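Local coordinates for protein thiosulfate sulfurtransferase TUM1 (Saccharomyces cerevisiae, PDB 3UTN) that accepts persulfide sulfur from the cysteine desulfurase NFS1 and passes it to UBA4 for 2-thiolation of the wobble uridine of tRNAs, at residues Cys130-Thr133 / Leu134-Gly138; Leu108-Gln111 / Lys112-Leu116; Ile81-Ile84 / Ser85-Ser89; Glu184-Asp187 / Tyr188-Phe192. All blocks are in the same frame, centred on the assembly; numbering follows the deposited sequence.

In the fold
From the N terminus, interaction 3 comes first, a turn in the loop between strand 77-78 and helix 98-107. Interaction 2 follows, turning the chain from the end of that helix into strand 115-119. Interaction 1 is the last turns of helix 127-136, within the same rhodanese domain, and interaction 4 opens the second domain, where strand 185-186 passes into helix 188-196. Each closes only its own turn; all four run in series, none nested or crossed. Interaction 1 is the hub: Leu134 packs on Leu116 of interaction 2, Cys130 on Ile81 of interaction 3, and Trp132 reaches Glu184 and Ile185 of interaction 4, tying the domains together. Leu108 of interaction 2 also touches Ile84 of interaction 3.

Interaction 1: residues Cys130-Thr133 / Leu134-Gly138; sequences CAWT and LGVMG
Trp132 and Val136, one helical turn apart, point the same way from the helix, and the valine lays a methyl over the indole. Val136 CG2 stands 3.3 Å from the centroid of the five-membered ring of Trp132, 18° off the normal, a CH-pi contact over one face and offset toward the rim. Its nearest ring atom is the indole nitrogen, with Val136 CG2 3.2 Å from Trp132 NE1. The indole is set for this by chi1 of 171°, which puts CG opposite the backbone N. Val136 reaches it with the branch that stands beside its own N. The ring N-H is hydrogen-bonded to the carboxylate of Glu184, which helps fix the rotation of the indole.

On roughly the opposite side of the helix, Cys130 and Leu134 make a second pair, SG of Cys130 lying 3.8 Å from CD1 of Leu134. The backbone bonds of the helix link the same residues, the first of them nearly straight, Leu134 N to Cys130 O at 2.8 Å. The last, Met137 N to Thr133 O at 2.8 Å, is more bent, and there the helix stops. Gly138, with positive phi, is the C-prime residue of a Schellman motif, its N bonded to Gly135 O and His139 N to Leu134 O.

This is the helix of the beta-alpha-beta unit made with strands 115-119 and 141-145. Leu134 faces strand 115-119 and helix 98-107, Phe95 meets the Trp132 ring edge-to-face, and Val136 rests against helix 181-184.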
loop_
_atom_site.group_PDB
_atom_site.type_symbol
_atom_site.label_atom_id
_atom_site.label_comp_id
_atom_site.label_asym_id
_atom_site.label_seq_id
_atom_site.Cartn_x
_atom_site.Cartn_y
_atom_site.Cartn_z
ATOM N N CYS A 130 -2.558 3.466 -0.761
ATOM C CA CYS A 130 -3.513 4.390 -1.314
ATOM C C CYS A 130 -3.889 4.045 -2.748
ATOM O O CYS A 130 -5.068 3.968 -3.076
ATOM C CB CYS A 130 -2.962 5.796 -1.262
ATOM S SG CYS A 130 -4.004 6.910 -2.197
ATOM N N ALA A 131 -2.888 3.848 -3.602
ATOM C CA ALA A 131 -3.141 3.486 -4.994
ATOM C C ALA A 131 -4.002 2.240 -5.009
ATOM O O ALA A 131 -4.990 2.141 -5.733
ATOM C CB ALA A 131 -1.837 3.236 -5.726
ATOM N N TRP A 132 -3.625 1.301 -4.163
ATOM C CA TRP A 132 -4.327 0.058 -4.059
ATOM C C TRP A 132 -5.731 0.268 -3.578
ATOM O O TRP A 132 -6.652 -0.286 -4.145
ATOM C CB TRP A 132 -3.551 -0.836 -3.145
ATOM C CG TRP A 132 -4.248 -2.081 -2.758
ATOM C CD1 TRP A 132 -4.406 -3.239 -3.506
ATOM C CD2 TRP A 132 -4.874 -2.352 -1.483
ATOM N NE1 TRP A 132 -5.082 -4.182 -2.790
ATOM C CE2 TRP A 132 -5.392 -3.714 -1.567
ATOM C CE3 TRP A 132 -5.065 -1.625 -0.323
ATOM C CZ2 TRP A 132 -6.065 -4.301 -0.522
ATOM C CZ3 TRP A 132 -5.741 -2.233 0.731
ATOM C CH2 TRP A 132 -6.234 -3.535 0.626
ATOM N N THR A 133 -5.899 1.095 -2.554
ATOM C CA THR A 133 -7.228 1.431 -2.045
ATOM C C THR A 133 -8.100 2.022 -3.144
ATOM O O THR A 133 -9.238 1.600 -3.341
ATOM C CB THR A 133 -7.136 2.413 -0.874
ATOM O OG1 THR A 133 -6.369 1.807 0.164
ATOM C CG2 THR A 133 -8.527 2.767 -0.344
ATOM N N LEU A 134 -7.557 3.002 -3.852
ATOM C CA LEU A 134 -8.237 3.593 -4.990
ATOM C C LEU A 134 -8.616 2.527 -5.994
ATOM O O LEU A 134 -9.761 2.452 -6.421
ATOM C CB LEU A 134 -7.346 4.634 -5.653
ATOM C CG LEU A 134 -7.044 5.831 -4.760
ATOM C CD1 LEU A 134 -5.968 6.670 -5.414
ATOM C CD2 LEU A 134 -8.304 6.646 -4.512
ATOM N N GLY A 135 -7.641 1.698 -6.347
ATOM C CA GLY A 135 -7.856 0.594 -7.268
ATOM C C GLY A 135 -8.871 -0.389 -6.735
ATOM O O GLY A 135 -9.792 -0.770 -7.447
ATOM N N VAL A 136 -8.717 -0.793 -5.476
ATOM C CA VAL A 136 -9.634 -1.762 -4.887
ATOM C C VAL A 136 -11.038 -1.200 -4.908
ATOM O O VAL A 136 -11.990 -1.910 -5.192
ATOM C CB VAL A 136 -9.240 -2.159 -3.457
ATOM C CG1 VAL A 136 -10.340 -2.982 -2.800
ATOM C CG2 VAL A 136 -7.958 -2.961 -3.482
ATOM N N MET A 137 -11.145 0.095 -4.644
ATOM C CA MET A 137 -12.424 0.761 -4.661
ATOM C C MET A 137 -12.895 1.048 -6.073
ATOM O O MET A 137 -13.831 1.812 -6.274
ATOM C CB MET A 137 -12.360 2.036 -3.838
ATOM C CG MET A 137 -12.371 1.782 -2.346
ATOM S SD MET A 137 -13.661 0.617 -1.872
ATOM C CE MET A 137 -15.151 1.520 -2.287
ATOM N N GLY A 138 -12.235 0.427 -7.042
ATOM C CA GLY A 138 -12.709 0.403 -8.410
ATOM C C GLY A 138 -12.459 1.682 -9.161
ATOM O O GLY A 138 -13.077 1.929 -10.193
#

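Interaction 2: residues Leu108-Gln111 / Lys112-Leu116; sequences LGVQ and KDDIL
Gln111 to Asp114 form a type I beta turn, closed by the bond from Asp114 N to Gln111 O at 3.0 Å. The carboxylate of Asp114 folds back over the same turn and takes the N-H of Gln111, Gln111 N to Asp114 OD2 being 2.6 Å. That approach is 65° out of the carboxylate plane. Chi1 of -73° sets the Asp114 carboxylate beside its own backbone N, facing the N-H of Gln111. OD2 also lies 3.6 Å from CG1 of Val110 and has a second polar partner in Arg46, through a salt bridge.

The turn carries the chain from helix 98-107, which ends at Gly109 in a Schellman motif, into strand 115-119 of the parallel rhodanese sheet. Val110 and Leu116, on the residues flanking the turn, meet tip to tip, with Val110 CG1 3.8 Å from Leu116 CD2. A water bridges the Gln111 side chain to the turn, donating to Gln111 OE1 at 3.2 Å and accepting from Lys112 N. The Lys112 chain, bent at three successive torsions, delivers its ammonium to Glu175 O and makes a cation-pi contact with Tyr174.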
loop_
_atom_site.group_PDB
_atom_site.type_symbol
_atom_site.label_atom_id
_atom_site.label_comp_id
_atom_site.label_asym_id
_atom_site.label_seq_id
_atom_site.Cartn_x
_atom_site.Cartn_y
_atom_site.Cartn_z
ATOM N N LEU A 108 -12.600 15.256 -1.734
ATOM C CA LEU A 108 -11.381 15.647 -2.429
ATOM C C LEU A 108 -11.676 16.062 -3.854
ATOM O O LEU A 108 -10.782 16.468 -4.590
ATOM C CB LEU A 108 -10.384 14.491 -2.424
ATOM C CG LEU A 108 -9.923 14.059 -1.035
ATOM C CD1 LEU A 108 -9.212 12.719 -1.123
ATOM C CD2 LEU A 108 -9.050 15.127 -0.378
ATOM N N GLY A 109 -12.939 15.935 -4.245
ATOM C CA GLY A 109 -13.355 16.292 -5.584
ATOM C C GLY A 109 -12.853 15.325 -6.633
ATOM O O GLY A 109 -12.799 15.661 -7.803
ATOM N N VAL A 110 -12.478 14.122 -6.214
ATOM C CA VAL A 110 -12.052 13.106 -7.163
ATOM C C VAL A 110 -13.254 12.717 -8.010
ATOM O O VAL A 110 -14.335 12.469 -7.486
ATOM C CB VAL A 110 -11.463 11.871 -6.461
ATOM C CG1 VAL A 110 -11.180 10.761 -7.459
ATOM C CG2 VAL A 110 -10.195 12.253 -5.730
ATOM N N GLN A 111 -13.070 12.714 -9.321
ATOM C CA GLN A 111 -14.107 12.244 -10.215
ATOM C C GLN A 111 -13.731 10.833 -10.596
ATOM O O GLN A 111 -12.551 10.483 -10.601
ATOM C CB GLN A 111 -14.207 13.123 -11.462
ATOM C CG GLN A 111 -14.510 14.594 -11.197
ATOM C CD GLN A 111 -15.958 14.861 -10.812
ATOM O OE1 GLN A 111 -16.768 13.937 -10.680
ATOM N NE2 GLN A 111 -16.292 16.136 -10.635
ATOM N N LYS A 112 -14.727 10.020 -10.911
ATOM C CA LYS A 112 -14.477 8.657 -11.346
ATOM C C LYS A 112 -13.478 8.620 -12.492
ATOM O O LYS A 112 -12.646 7.729 -12.557
ATOM C CB LYS A 112 -15.778 7.982 -11.775
ATOM C CG LYS A 112 -15.645 6.488 -12.029
ATOM C CD LYS A 112 -15.253 5.734 -10.763
ATOM C CE LYS A 112 -16.230 5.983 -9.628
ATOM N NZ LYS A 112 -17.596 5.529 -9.998
ATOM N N ASP A 113 -13.562 9.599 -13.385
ATOM C CA ASP A 113 -12.743 9.598 -14.586
ATOM C C ASP A 113 -11.313 10.048 -14.336
ATOM O O ASP A 113 -10.468 9.940 -15.219
ATOM C CB ASP A 113 -13.363 10.468 -15.676
ATOM C CG ASP A 113 -12.737 10.221 -17.025
ATOM O OD1 ASP A 113 -12.637 9.035 -17.412
ATOM O OD2 ASP A 113 -12.330 11.198 -17.693
ATOM N N ASP A 114 -11.050 10.564 -13.141
ATOM C CA ASP A 114 -9.724 11.053 -12.814
ATOM C C ASP A 114 -8.703 9.963 -12.968
ATOM O O ASP A 114 -8.909 8.838 -12.537
ATOM C CB ASP A 114 -9.658 11.555 -11.382
ATOM C CG ASP A 114 -10.371 12.855 -11.195
ATOM O OD1 ASP A 114 -10.641 13.546 -12.195
ATOM O OD2 ASP A 114 -10.640 13.200 -10.034
ATOM N N ILE A 115 -7.595 10.301 -13.599
ATOM C CA ILE A 115 -6.427 9.466 -13.485
ATOM C C ILE A 115 -5.805 9.866 -12.156
ATOM O O ILE A 115 -5.360 10.998 -11.978
ATOM C CB ILE A 115 -5.442 9.706 -14.625
ATOM C CG1 ILE A 115 -6.047 9.253 -15.953
ATOM C CG2 ILE A 115 -4.146 8.976 -14.337
ATOM C CD1 ILE A 115 -5.224 9.634 -17.162
ATOM N N LEU A 116 -5.823 8.946 -11.210
ATOM C CA LEU A 116 -5.242 9.229 -9.927
ATOM C C LEU A 116 -3.831 8.743 -9.960
ATOM O O LEU A 116 -3.554 7.609 -10.326
ATOM C CB LEU A 116 -6.025 8.575 -8.799
ATOM C CG LEU A 116 -7.472 9.061 -8.727
ATOM C CD1 LEU A 116 -8.204 8.311 -7.633
ATOM C CD2 LEU A 116 -7.562 10.563 -8.506
HETATM O O HOH W 1 -17.263 10.806 -10.294
#

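Interaction 3: residues Ile81-Ile84 / Ser85-Ser89; sequences IDAI and SDKKS
In Ser85, chi1 of 63° sets OG between the backbone N and the carbonyl carbon, a position from which it turns back to Asp82. The hydroxyl donates to the backbone carbonyl three residues earlier, Ser85 OG lying only 2.3 Å from Asp82 O, a distance short enough that its exact value is doubtful. Ile84, with phi and psi of -92° and 63°, is the centre of an inverse gamma turn, which brings Ser85 N to 3.0 Å from Ala83 O in a weak, bent bond. One serine thus appears to engage two consecutive carbonyls, the backbone N only weakly.

The Lys87 chain lies along the backbone of Asp82 and Ala83. Its CG lies 3.4 Å from Asp82 O, and after a bend at chi3 its NZ ends 3.8 Å from CA of Ala83. These are contacts of a chain lying against backbone, and the amine makes no polar bond to this turn. Further on, Asp86 centres a second inverse gamma turn.

The two turns belong to the loop joining strand 77-78 to helix 98-107. Ile84 packs on Phe101 and Ala104 of that helix, while Ile81 meets Arg129 and Cys130 of helix 127-136.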
loop_
_atom_site.group_PDB
_atom_site.type_symbol
_atom_site.label_atom_id
_atom_site.label_comp_id
_atom_site.label_asym_id
_atom_site.label_seq_id
_atom_site.Cartn_x
_atom_site.Cartn_y
_atom_site.Cartn_z
ATOM N N ILE A 81 -4.619 8.686 4.360
ATOM C CA ILE A 81 -4.557 7.260 4.650
ATOM C C ILE A 81 -5.326 6.931 5.925
ATOM O O ILE A 81 -6.031 5.927 5.989
ATOM C CB ILE A 81 -3.078 6.806 4.762
ATOM C CG1 ILE A 81 -2.441 6.742 3.369
ATOM C CG2 ILE A 81 -2.937 5.487 5.506
ATOM C CD1 ILE A 81 -3.063 5.741 2.419
ATOM N N ASP A 82 -5.201 7.800 6.922
ATOM C CA ASP A 82 -5.859 7.590 8.205
ATOM C C ASP A 82 -7.356 7.797 8.122
ATOM O O ASP A 82 -8.120 6.971 8.608
ATOM C CB ASP A 82 -5.279 8.522 9.258
ATOM C CG ASP A 82 -3.857 8.196 9.583
ATOM O OD1 ASP A 82 -3.506 7.001 9.595
ATOM O OD2 ASP A 82 -3.084 9.137 9.827
ATOM N N ALA A 83 -7.766 8.908 7.521
ATOM C CA ALA A 83 -9.180 9.252 7.436
ATOM C C ALA A 83 -9.906 8.330 6.477
ATOM O O ALA A 83 -11.040 7.939 6.728
ATOM C CB ALA A 83 -9.351 10.702 7.024
ATOM N N ILE A 84 -9.242 7.966 5.387
ATOM C CA ILE A 84 -9.850 7.111 4.380
ATOM C C ILE A 84 -9.519 5.664 4.713
ATOM O O ILE A 84 -8.825 4.954 3.984
ATOM C CB ILE A 84 -9.430 7.510 2.961
ATOM C CG1 ILE A 84 -9.460 9.038 2.839
ATOM C CG2 ILE A 84 -10.331 6.835 1.936
ATOM C CD1 ILE A 84 -8.804 9.601 1.602
ATOM N N SER A 85 -10.020 5.254 5.865
ATOM C CA SER A 85 -9.819 3.930 6.376
ATOM C C SER A 85 -11.054 3.640 7.198
ATOM O O SER A 85 -11.897 4.523 7.396
ATOM C CB SER A 85 -8.574 3.884 7.260
ATOM O OG SER A 85 -8.731 4.720 8.389
ATOM N N ASP A 86 -11.171 2.405 7.664
ATOM C CA ASP A 86 -12.204 2.084 8.615
ATOM C C ASP A 86 -11.728 2.508 9.995
ATOM O O ASP A 86 -11.150 1.719 10.734
ATOM C CB ASP A 86 -12.545 0.599 8.580
ATOM C CG ASP A 86 -13.777 0.275 9.394
ATOM O OD1 ASP A 86 -14.373 1.211 9.967
ATOM O OD2 ASP A 86 -14.152 -0.907 9.461
ATOM N N LYS A 87 -11.973 3.770 10.332
ATOM C CA LYS A 87 -11.570 4.309 11.631
ATOM C C LYS A 87 -12.368 3.689 12.781
ATOM O O LYS A 87 -11.971 3.792 13.940
ATOM C CB LYS A 87 -11.681 5.838 11.647
ATOM C CG LYS A 87 -10.799 6.521 10.612
ATOM C CD LYS A 87 -10.463 7.957 10.986
ATOM C CE LYS A 87 -11.619 8.913 10.733
ATOM N NZ LYS A 87 -11.137 10.312 10.539
ATOM N N LYS A 88 -13.478 3.037 12.442
ATOM C CA LYS A 88 -14.329 2.348 13.416
ATOM C C LYS A 88 -13.714 1.020 13.846
ATOM O O LYS A 88 -13.993 0.517 14.939
ATOM C CB LYS A 88 -15.726 2.106 12.839
ATOM C CG LYS A 88 -16.568 3.359 12.676
ATOM C CD LYS A 88 -17.951 3.020 12.139
ATOM C CE LYS A 88 -18.872 4.233 12.139
ATOM N NZ LYS A 88 -18.401 5.319 11.231
ATOM N N SER A 89 -12.885 0.456 12.972
ATOM C CA SER A 89 -12.187 -0.788 13.259
ATOM C C SER A 89 -11.212 -0.600 14.418
ATOM O O SER A 89 -10.580 0.452 14.531
ATOM C CB SER A 89 -11.439 -1.271 12.019
ATOM O OG SER A 89 -10.624 -2.391 12.321
#

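Interaction 4: residues Glu184-Asp187 / Tyr188-Phe192; sequences EIVD and YEEMF
Val186 meets Glu190 and Met191 through a single methyl, CG1, around which both longer side chains cross at about a right angle. Followed outward, Glu190 starts with CB 3.8 Å from that methyl, and its CG passes close by. CD then approaches it to 3.6 Å. Of the two oxygens of Glu190, OE1 comes nearer, 3.4 Å from CG1 of Val186. Chi1 of -172° puts CG opposite the backbone N, and the chain stays extended beyond it. At its tip OE1 receives a bond from a water, 2.6 Å away, which in turn accepts from Asp187 N, while OE2 pairs with Arg304 in a salt bridge.

Here the short, weakly bonded strand 185-186, at one edge of the parallel sheet of the second rhodanese domain, passes into helix 188-196. Asp187 holds the N-cap position, though its carboxylate makes no capping bond; the first turn is closed by backbone, Met191 N to Asp187 O at 2.9 Å and nearly straight. On the other flank of the valine, Met191 is bent at chi2 and chi3, its CG 3.6 Å and its SD 3.7 Å from CG1 of Val186. Beyond them Met191 also packs on Tyr306 and Trp313.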
loop_
_atom_site.group_PDB
_atom_site.type_symbol
_atom_site.label_atom_id
_atom_site.label_comp_id
_atom_site.label_asym_id
_atom_site.label_seq_id
_atom_site.Cartn_x
_atom_site.Cartn_y
_atom_site.Cartn_z
ATOM N N GLU A 184 -8.934 -8.766 -3.366
ATOM C CA GLU A 184 -7.739 -8.020 -2.995
ATOM C C GLU A 184 -7.402 -8.098 -1.532
ATOM O O GLU A 184 -6.255 -7.901 -1.143
ATOM C CB GLU A 184 -7.916 -6.562 -3.385
ATOM C CG GLU A 184 -7.852 -6.360 -4.882
ATOM C CD GLU A 184 -6.443 -6.530 -5.398
ATOM O OE1 GLU A 184 -6.277 -7.100 -6.486
ATOM O OE2 GLU A 184 -5.506 -6.094 -4.704
ATOM N N ILE A 185 -8.419 -8.354 -0.724
ATOM C CA ILE A 185 -8.272 -8.297 0.711
ATOM C C ILE A 185 -8.619 -9.646 1.286
ATOM O O ILE A 185 -9.715 -10.162 1.068
ATOM C CB ILE A 185 -9.175 -7.213 1.328
ATOM C CG1 ILE A 185 -8.782 -5.841 0.784
ATOM C CG2 ILE A 185 -9.116 -7.257 2.851
ATOM C CD1 ILE A 185 -9.708 -4.719 1.167
ATOM N N VAL A 186 -7.666 -10.221 2.003
ATOM C CA VAL A 186 -7.936 -11.411 2.771
ATOM C C VAL A 186 -8.472 -10.924 4.095
ATOM O O VAL A 186 -7.872 -10.068 4.738
ATOM C CB VAL A 186 -6.682 -12.252 3.028
ATOM C CG1 VAL A 186 -7.092 -13.647 3.460
ATOM C CG2 VAL A 186 -5.820 -12.318 1.782
ATOM N N ASP A 187 -9.628 -11.444 4.475
ATOM C CA ASP A 187 -10.200 -11.124 5.759
ATOM C C ASP A 187 -9.597 -12.056 6.786
ATOM O O ASP A 187 -9.019 -13.091 6.441
ATOM C CB ASP A 187 -11.721 -11.261 5.719
ATOM C CG ASP A 187 -12.381 -10.186 4.882
ATOM O OD1 ASP A 187 -11.726 -9.162 4.583
ATOM O OD2 ASP A 187 -13.563 -10.364 4.527
ATOM N N TYR A 188 -9.719 -11.670 8.048
ATOM C CA TYR A 188 -9.195 -12.459 9.137
ATOM C C TYR A 188 -9.725 -13.883 9.102
ATOM O O TYR A 188 -8.968 -14.830 9.294
ATOM C CB TYR A 188 -9.559 -11.837 10.473
ATOM C CG TYR A 188 -9.140 -12.709 11.614
ATOM C CD1 TYR A 188 -7.804 -12.783 11.992
ATOM C CD2 TYR A 188 -10.070 -13.496 12.294
ATOM C CE1 TYR A 188 -7.408 -13.593 13.033
ATOM C CE2 TYR A 188 -9.681 -14.309 13.340
ATOM C CZ TYR A 188 -8.350 -14.351 13.703
ATOM O OH TYR A 188 -7.949 -15.150 14.736
ATOM N N GLU A 189 -11.031 -14.014 8.873
ATOM C CA GLU A 189 -11.698 -15.309 8.830
ATOM C C GLU A 189 -10.913 -16.259 7.937
ATOM O O GLU A 189 -10.514 -17.338 8.366
ATOM C CB GLU A 189 -13.146 -15.160 8.338
ATOM C CG GLU A 189 -13.943 -16.462 8.303
ATOM C CD GLU A 189 -15.430 -16.257 8.057
ATOM O OE1 GLU A 189 -15.797 -15.413 7.209
ATOM O OE2 GLU A 189 -16.240 -16.952 8.710
ATOM N N GLU A 190 -10.654 -15.830 6.707
ATOM C CA GLU A 190 -9.904 -16.645 5.777
ATOM C C GLU A 190 -8.479 -16.856 6.253
ATOM O O GLU A 190 -7.982 -17.972 6.226
ATOM C CB GLU A 190 -9.897 -16.022 4.393
ATOM C CG GLU A 190 -9.300 -16.938 3.347
ATOM C CD GLU A 190 -9.143 -16.258 2.014
ATOM O OE1 GLU A 190 -9.688 -15.152 1.845
ATOM O OE2 GLU A 190 -8.466 -16.826 1.137
ATOM N N MET A 191 -7.830 -15.777 6.682
ATOM C CA MET A 191 -6.474 -15.866 7.201
ATOM C C MET A 191 -6.405 -16.884 8.316
ATOM O O MET A 191 -5.571 -17.781 8.304
ATOM C CB MET A 191 -6.006 -14.516 7.730
ATOM C CG MET A 191 -5.464 -13.625 6.645
ATOM S SD MET A 191 -4.198 -14.450 5.674
ATOM C CE MET A 191 -2.810 -14.487 6.798
ATOM N N PHE A 192 -7.303 -16.735 9.278
ATOM C CA PHE A 192 -7.319 -17.625 10.407
ATOM C C PHE A 192 -7.599 -19.053 9.985
ATOM O O PHE A 192 -6.890 -19.949 10.402
ATOM C CB PHE A 192 -8.313 -17.184 11.471
ATOM C CG PHE A 192 -8.226 -18.002 12.708
ATOM C CD1 PHE A 192 -7.096 -17.932 13.509
ATOM C CD2 PHE A 192 -9.241 -18.887 13.048
ATOM C CE1 PHE A 192 -6.996 -18.702 14.649
ATOM C CE2 PHE A 192 -9.144 -19.662 14.188
ATOM C CZ PHE A 192 -8.018 -19.571 14.989
HETATM O O HOH W 2 -10.838 -13.135 2.951
#